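Local coordinates for FMN-binding protein (Syntrophomonas wolfei subsp. wolfei, PDB 3IN6) that binds flavin mononucleotide (FMN) between the two subunits of a dimer; its reaction, if any, is unknown, at residues I49-M54 and A63-D68; D58-A63 and V98-S103. One frame throughout, in Å; residues are numbered along the deposited sequence.

Contact 1 (I49-M54 and A63-D68); sequences ISVLEM and ARFGAD. With FMN (flavin mononucleotide), chain C.
The FMN pocket is built here at the open end of the beta hairpin formed by strands 52-55 and 59-64, where Val51 meets Ala63 and Phe65. Ala63 N donates to Val51 O at 3.1 Å in a nearly straight bond. Val51 CG1, anti to the backbone N (chi1 -176°), rests on Ala63 CB at 3.6 Å. The other methyl, CG2, meets Phe65 CE1 at the ring edge, close to the ring plane.

Both segments grip the rim of the flavin with backbone groups. Ser50 N donates to FMN N5 at 3.0 Å, and Val51 N to FMN O4 at 2.7 Å. Ala63 O accepts from FMN N3 at 2.9 Å. FMN O2 takes two bonds, from Phe65 N and Gly66 N, and Ala67 N reaches the ribityl O3'. The Phe65 ring lies over the pyrimidine end of the flavin, with FMN C2 3.5 Å from its plane and displaced from the ring centre. Ile49 CD1 comes from the opposite flavin face and also touches Ala67 CB at 3.8 Å. An alanine in place of Phe65 would probably leave that flavin face without its aromatic cover and Val51 CG2 without the ring edge it meets.

Helix 110-120 packs on Val51 and Ala63 through Leu119 and Ile115. Ile49 touches Leu35 of strand 33-38, and Leu52 touches Ile26 of helix 2-28.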
# COMPACT_ATOMS: atom_id res chain seq x y z
N ILE A 49 -6.93 -4.89 3.79
CA ILE A 49 -7.38 -5.05 5.17
C ILE A 49 -8.45 -4.01 5.50
O ILE A 49 -8.12 -2.83 5.68
CB ILE A 49 -6.19 -4.83 6.16
CG1 ILE A 49 -5.04 -5.79 5.85
CG2 ILE A 49 -6.63 -4.99 7.61
CD1 ILE A 49 -5.41 -7.29 5.85
N SER A 50 -9.71 -4.43 5.59
CA SER A 50 -10.79 -3.49 5.89
C SER A 50 -11.60 -3.72 7.20
O SER A 50 -12.44 -2.86 7.51
CB SER A 50 -11.75 -3.38 4.70
OG SER A 50 -12.50 -4.57 4.55
N VAL A 51 -11.42 -4.83 7.93
CA VAL A 51 -12.18 -4.99 9.20
C VAL A 51 -11.44 -4.20 10.29
O VAL A 51 -10.69 -4.76 11.12
CB VAL A 51 -12.38 -6.46 9.60
CG1 VAL A 51 -13.25 -6.53 10.86
CG2 VAL A 51 -13.05 -7.21 8.47
N LEU A 52 -11.67 -2.89 10.28
CA LEU A 52 -10.94 -1.94 11.14
C LEU A 52 -11.80 -0.95 11.90
O LEU A 52 -12.93 -0.63 11.50
CB LEU A 52 -10.05 -1.03 10.28
CG LEU A 52 -8.97 -1.58 9.37
CD1 LEU A 52 -8.35 -0.38 8.67
CD2 LEU A 52 -7.93 -2.38 10.17
N GLU A 53 -11.19 -0.39 12.94
CA GLU A 53 -11.81 0.66 13.74
C GLU A 53 -10.76 1.53 14.43
O GLU A 53 -9.81 1.00 15.05
CB GLU A 53 -12.76 0.04 14.77
CG GLU A 53 -13.56 1.05 15.55
CD GLU A 53 -14.64 0.41 16.40
OE1 GLU A 53 -15.06 -0.72 16.09
OE2 GLU A 53 -15.10 1.06 17.34
N MSE A 54 -10.91 2.84 14.30
CA MSE A 54 -10.05 3.81 14.98
C MSE A 54 -10.78 4.25 16.25
O MSE A 54 -11.97 4.59 16.21
CB MSE A 54 -9.71 4.99 14.08
CG MSE A 54 -9.10 6.17 14.77
SE MSE A 54 -8.48 7.40 13.40
CE MSE A 54 -8.07 8.97 14.49
N ALA A 63 -9.16 -6.80 12.83
CA ALA A 63 -9.41 -8.22 12.94
C ALA A 63 -8.39 -8.96 12.09
O ALA A 63 -8.21 -8.65 10.92
CB ALA A 63 -10.80 -8.55 12.45
N ARG A 64 -7.71 -9.93 12.68
CA ARG A 64 -6.79 -10.74 11.90
C ARG A 64 -7.38 -12.15 11.72
O ARG A 64 -7.47 -12.94 12.67
CB ARG A 64 -5.41 -10.76 12.53
CG ARG A 64 -4.35 -11.39 11.64
CD ARG A 64 -4.18 -12.83 11.99
NE ARG A 64 -3.50 -13.63 10.97
CZ ARG A 64 -2.88 -14.78 11.24
NH1 ARG A 64 -2.83 -15.22 12.49
NH2 ARG A 64 -2.30 -15.47 10.28
N PHE A 65 -7.83 -12.41 10.49
CA PHE A 65 -8.39 -13.71 10.12
C PHE A 65 -7.62 -14.36 8.95
O PHE A 65 -7.55 -15.58 8.88
CB PHE A 65 -9.90 -13.64 9.86
CG PHE A 65 -10.31 -12.64 8.81
CD1 PHE A 65 -10.56 -11.31 9.15
CD2 PHE A 65 -10.52 -13.04 7.49
CE1 PHE A 65 -10.98 -10.39 8.18
CE2 PHE A 65 -10.93 -12.13 6.51
CZ PHE A 65 -11.16 -10.80 6.85
N GLY A 66 -7.07 -13.55 8.04
CA GLY A 66 -6.22 -14.05 6.95
C GLY A 66 -4.88 -13.38 7.17
O GLY A 66 -4.27 -13.51 8.25
N ALA A 67 -4.40 -12.67 6.15
CA ALA A 67 -3.23 -11.82 6.28
C ALA A 67 -2.04 -12.44 7.02
O ALA A 67 -1.50 -11.81 7.92
CB ALA A 67 -3.67 -10.51 6.96
N ASP A 68 -1.63 -13.64 6.62
CA ASP A 68 -0.53 -14.39 7.26
C ASP A 68 0.85 -13.72 7.20
O ASP A 68 1.53 -13.63 8.21
CB ASP A 68 -0.39 -15.77 6.62
CG ASP A 68 -1.61 -16.67 6.85
OD1 ASP A 68 -2.37 -16.45 7.81
OD2 ASP A 68 -1.78 -17.63 6.06
N1 FMN C . -7.76 -10.07 6.11
C2 FMN C . -7.62 -9.78 7.46
O2 FMN C . -6.93 -10.50 8.18
N3 FMN C . -8.28 -8.68 7.99
C4 FMN C . -9.07 -7.86 7.19
O4 FMN C . -9.64 -6.89 7.70
C4A FMN C . -9.21 -8.17 5.83
N5 FMN C . -10.00 -7.39 4.99
C5A FMN C . -10.15 -7.68 3.64
C6 FMN C . -10.94 -6.85 2.83
C7 FMN C . -11.10 -7.14 1.48
C7M FMN C . -11.96 -6.25 0.64
C8 FMN C . -10.45 -8.25 0.91
C8M FMN C . -10.59 -8.57 -0.56
C9 FMN C . -9.64 -9.07 1.72
C9A FMN C . -9.49 -8.79 3.09
N10 FMN C . -8.69 -9.59 3.93
C10 FMN C . -8.55 -9.28 5.29
C1' FMN C . -7.97 -10.80 3.39
C2' FMN C . -6.50 -10.55 3.08
O2' FMN C . -6.35 -9.44 2.21
C3' FMN C . -5.89 -11.82 2.47
O3' FMN C . -5.79 -12.79 3.49
C4' FMN C . -4.52 -11.60 1.82
O4' FMN C . -4.16 -12.74 1.07
C5' FMN C . -3.42 -11.35 2.84
O5' FMN C . -2.21 -11.09 2.17
P FMN C . -0.77 -11.43 2.83
O1P FMN C . -0.54 -12.91 2.88
O2P FMN C . -0.64 -10.88 4.24
O3P FMN C . 0.20 -10.83 1.87

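Contact 2 (D58-A63 and V98-S103). With FMN (flavin mononucleotide), chain C.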
# COMPACT_ATOMS: atom_id res chain seq x y z
N ASP A 58 -5.45 7.86 19.07
CA ASP A 58 -4.20 7.12 19.13
C ASP A 58 -4.27 5.62 18.80
O ASP A 58 -3.24 4.97 18.82
CB ASP A 58 -3.59 7.33 20.52
CG ASP A 58 -4.57 7.01 21.65
OD1 ASP A 58 -5.34 6.03 21.55
OD2 ASP A 58 -4.59 7.76 22.66
N THR A 59 -5.43 5.08 18.47
CA THR A 59 -5.53 3.63 18.31
C THR A 59 -6.29 3.15 17.07
O THR A 59 -7.31 3.72 16.70
CB THR A 59 -6.27 3.03 19.53
OG1 THR A 59 -5.66 3.47 20.75
CG2 THR A 59 -6.31 1.51 19.49
N ILE A 60 -5.78 2.10 16.44
CA ILE A 60 -6.50 1.41 15.36
C ILE A 60 -6.50 -0.06 15.77
O ILE A 60 -5.48 -0.60 16.19
CB ILE A 60 -5.89 1.59 13.94
CG1 ILE A 60 -6.09 3.01 13.44
CG2 ILE A 60 -6.58 0.65 12.94
CD1 ILE A 60 -5.28 3.31 12.19
N ILE A 61 -7.68 -0.68 15.71
CA ILE A 61 -7.81 -2.11 15.98
C ILE A 61 -8.25 -2.75 14.68
O ILE A 61 -8.94 -2.16 13.84
CB ILE A 61 -8.74 -2.48 17.16
CG1 ILE A 61 -10.17 -1.98 16.98
CG2 ILE A 61 -8.17 -1.94 18.48
CD1 ILE A 61 -11.16 -2.67 17.92
N CYS A 62 -7.87 -4.00 14.54
CA CYS A 62 -8.02 -4.70 13.31
C CYS A 62 -8.21 -6.20 13.56
O CYS A 62 -7.52 -6.78 14.42
CB CYS A 62 -6.72 -4.41 12.57
SG CYS A 62 -6.23 -5.44 11.28
N ALA A 63 -9.16 -6.80 12.83
CA ALA A 63 -9.41 -8.22 12.94
C ALA A 63 -8.39 -8.96 12.09
O ALA A 63 -8.21 -8.65 10.92
CB ALA A 63 -10.80 -8.55 12.45
N VAL A 98 -2.32 6.44 7.32
CA VAL A 98 -2.17 6.37 8.76
C VAL A 98 -1.02 5.42 9.11
O VAL A 98 -1.12 4.21 8.89
CB VAL A 98 -3.46 5.87 9.43
CG1 VAL A 98 -3.32 5.95 10.91
CG2 VAL A 98 -4.71 6.67 8.95
N TYR A 99 0.05 5.98 9.68
CA TYR A 99 1.25 5.23 10.07
C TYR A 99 1.12 4.70 11.48
O TYR A 99 0.79 5.45 12.41
CB TYR A 99 2.49 6.10 9.95
CG TYR A 99 2.71 6.61 8.55
CD1 TYR A 99 1.99 7.68 8.07
CD2 TYR A 99 3.66 6.03 7.72
CE1 TYR A 99 2.19 8.16 6.82
CE2 TYR A 99 3.84 6.49 6.44
CZ TYR A 99 3.12 7.57 6.00
OH TYR A 99 3.28 8.06 4.73
N VAL A 100 1.46 3.43 11.65
CA VAL A 100 1.21 2.74 12.89
C VAL A 100 2.36 1.87 13.41
O VAL A 100 3.29 1.52 12.69
CB VAL A 100 -0.02 1.81 12.72
CG1 VAL A 100 -1.32 2.61 12.42
CG2 VAL A 100 0.25 0.77 11.60
N GLU A 101 2.24 1.50 14.67
CA GLU A 101 3.14 0.54 15.30
C GLU A 101 2.28 -0.44 16.08
O GLU A 101 1.38 -0.01 16.79
CB GLU A 101 4.13 1.22 16.23
CG GLU A 101 5.09 2.11 15.50
CD GLU A 101 6.14 2.72 16.43
OE1 GLU A 101 6.05 2.53 17.67
OE2 GLU A 101 7.06 3.38 15.90
N LEU A 102 2.57 -1.73 15.97
CA LEU A 102 1.80 -2.74 16.70
C LEU A 102 2.01 -2.62 18.20
O LEU A 102 3.13 -2.69 18.67
CB LEU A 102 2.18 -4.14 16.26
CG LEU A 102 1.30 -5.28 16.80
CD1 LEU A 102 -0.13 -5.19 16.25
CD2 LEU A 102 1.94 -6.59 16.43
N SER A 103 0.94 -2.46 18.96
CA SER A 103 1.00 -2.36 20.41
C SER A 103 0.65 -3.66 21.09
O SER A 103 1.25 -4.01 22.10
CB SER A 103 0.04 -1.31 20.93
OG SER A 103 0.43 -0.04 20.47
N1 FMN C . -7.76 -10.07 6.11
C2 FMN C . -7.62 -9.78 7.46
O2 FMN C . -6.93 -10.50 8.18
N3 FMN C . -8.28 -8.68 7.99
C4 FMN C . -9.07 -7.86 7.19
O4 FMN C . -9.64 -6.89 7.70
C4A FMN C . -9.21 -8.17 5.83
N5 FMN C . -10.00 -7.39 4.99
C5A FMN C . -10.15 -7.68 3.64
C6 FMN C . -10.94 -6.85 2.83
C7 FMN C . -11.10 -7.14 1.48
C7M FMN C . -11.96 -6.25 0.64
C8 FMN C . -10.45 -8.25 0.91
C8M FMN C . -10.59 -8.57 -0.56
C9 FMN C . -9.64 -9.07 1.72
C9A FMN C . -9.49 -8.79 3.09
N10 FMN C . -8.69 -9.59 3.93
C10 FMN C . -8.55 -9.28 5.29
C1' FMN C . -7.97 -10.80 3.39
C2' FMN C . -6.50 -10.55 3.08
O2' FMN C . -6.35 -9.44 2.21
C3' FMN C . -5.89 -11.82 2.47
O3' FMN C . -5.79 -12.79 3.49
C4' FMN C . -4.52 -11.60 1.82
O4' FMN C . -4.16 -12.74 1.07
C5' FMN C . -3.42 -11.35 2.84
O5' FMN C . -2.21 -11.09 2.17
P FMN C . -0.77 -11.43 2.83
O1P FMN C . -0.54 -12.91 2.88
O2P FMN C . -0.64 -10.88 4.24
O3P FMN C . 0.20 -10.83 1.87
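Ile60, Val98 and Val100 meet in the core of the antiparallel beta sheet, whose curled form is consistent with the split barrel of FMN-binding flavoproteins. Strand 59-64 and strand 92-106 are not neighbours in the sheet. Strand 131-141 runs between them and hydrogen-bonds Ile60 through the backbone of Phe135. The contact is therefore made by side chains alone, with no hydrogen bond across it.

The tight part is one methyl group. Ile60 CD1 lies 3.5 Å from Val98 CG1 and 4.0 Å from Val100 CG1, so it bridges two alternate residues of the same strand. Ile60 CG1 stands anti to the carbonyl carbon (chi1 -70°), and the chain then runs on extended (chi2 169°), which carries CD1 out to the valines. The side chains of Ile60 and Val98 meet at a slant, while Ile60 and Val100 are turned at about a right angle. Phe82 of strand 79-87 packs on both Ile60 and Val100. All three touching residues are buried.

The backbones stay well apart, with 8.2 Å between Ile60 CA and Val100 CA. Between the two valines, Tyr99 points away, and its hydroxyl hydrogen-bonds Asn45 of the second subunit. The contact is looser toward Asp58 and Ser103, which are exposed to solvent and do not touch across it. At this open end the polar bond is a local one: Thr59 OG1 donates to Asp58 OD1 at 2.7 Å, on the anti side of the carboxylate and 20° out of its plane.

In the fold
Contacts 1 and 2 have centres 11 Å apart and share Ala63. Along the chain their segments alternate: 49-54, 58-63, 63-68, then 98-103. Strand 59-64 serves both. In contact 1 its end and the turn after it reach FMN, while in contact 2 its Ile60 side chain points into the hydrophobic core. The two also touch directly. Glu53 O and Ile61 N probably form a hydrogen bond of the hairpin at 2.8 Å, and Leu52 CD2 packs on Cys62 CB at 3.4 Å. One strand thus connects the flavin site to the hydrophobic core. Beyond that core, strand 92-106 faces the second subunit, whose Arg97 and Leu145 also hydrogen-bond this FMN.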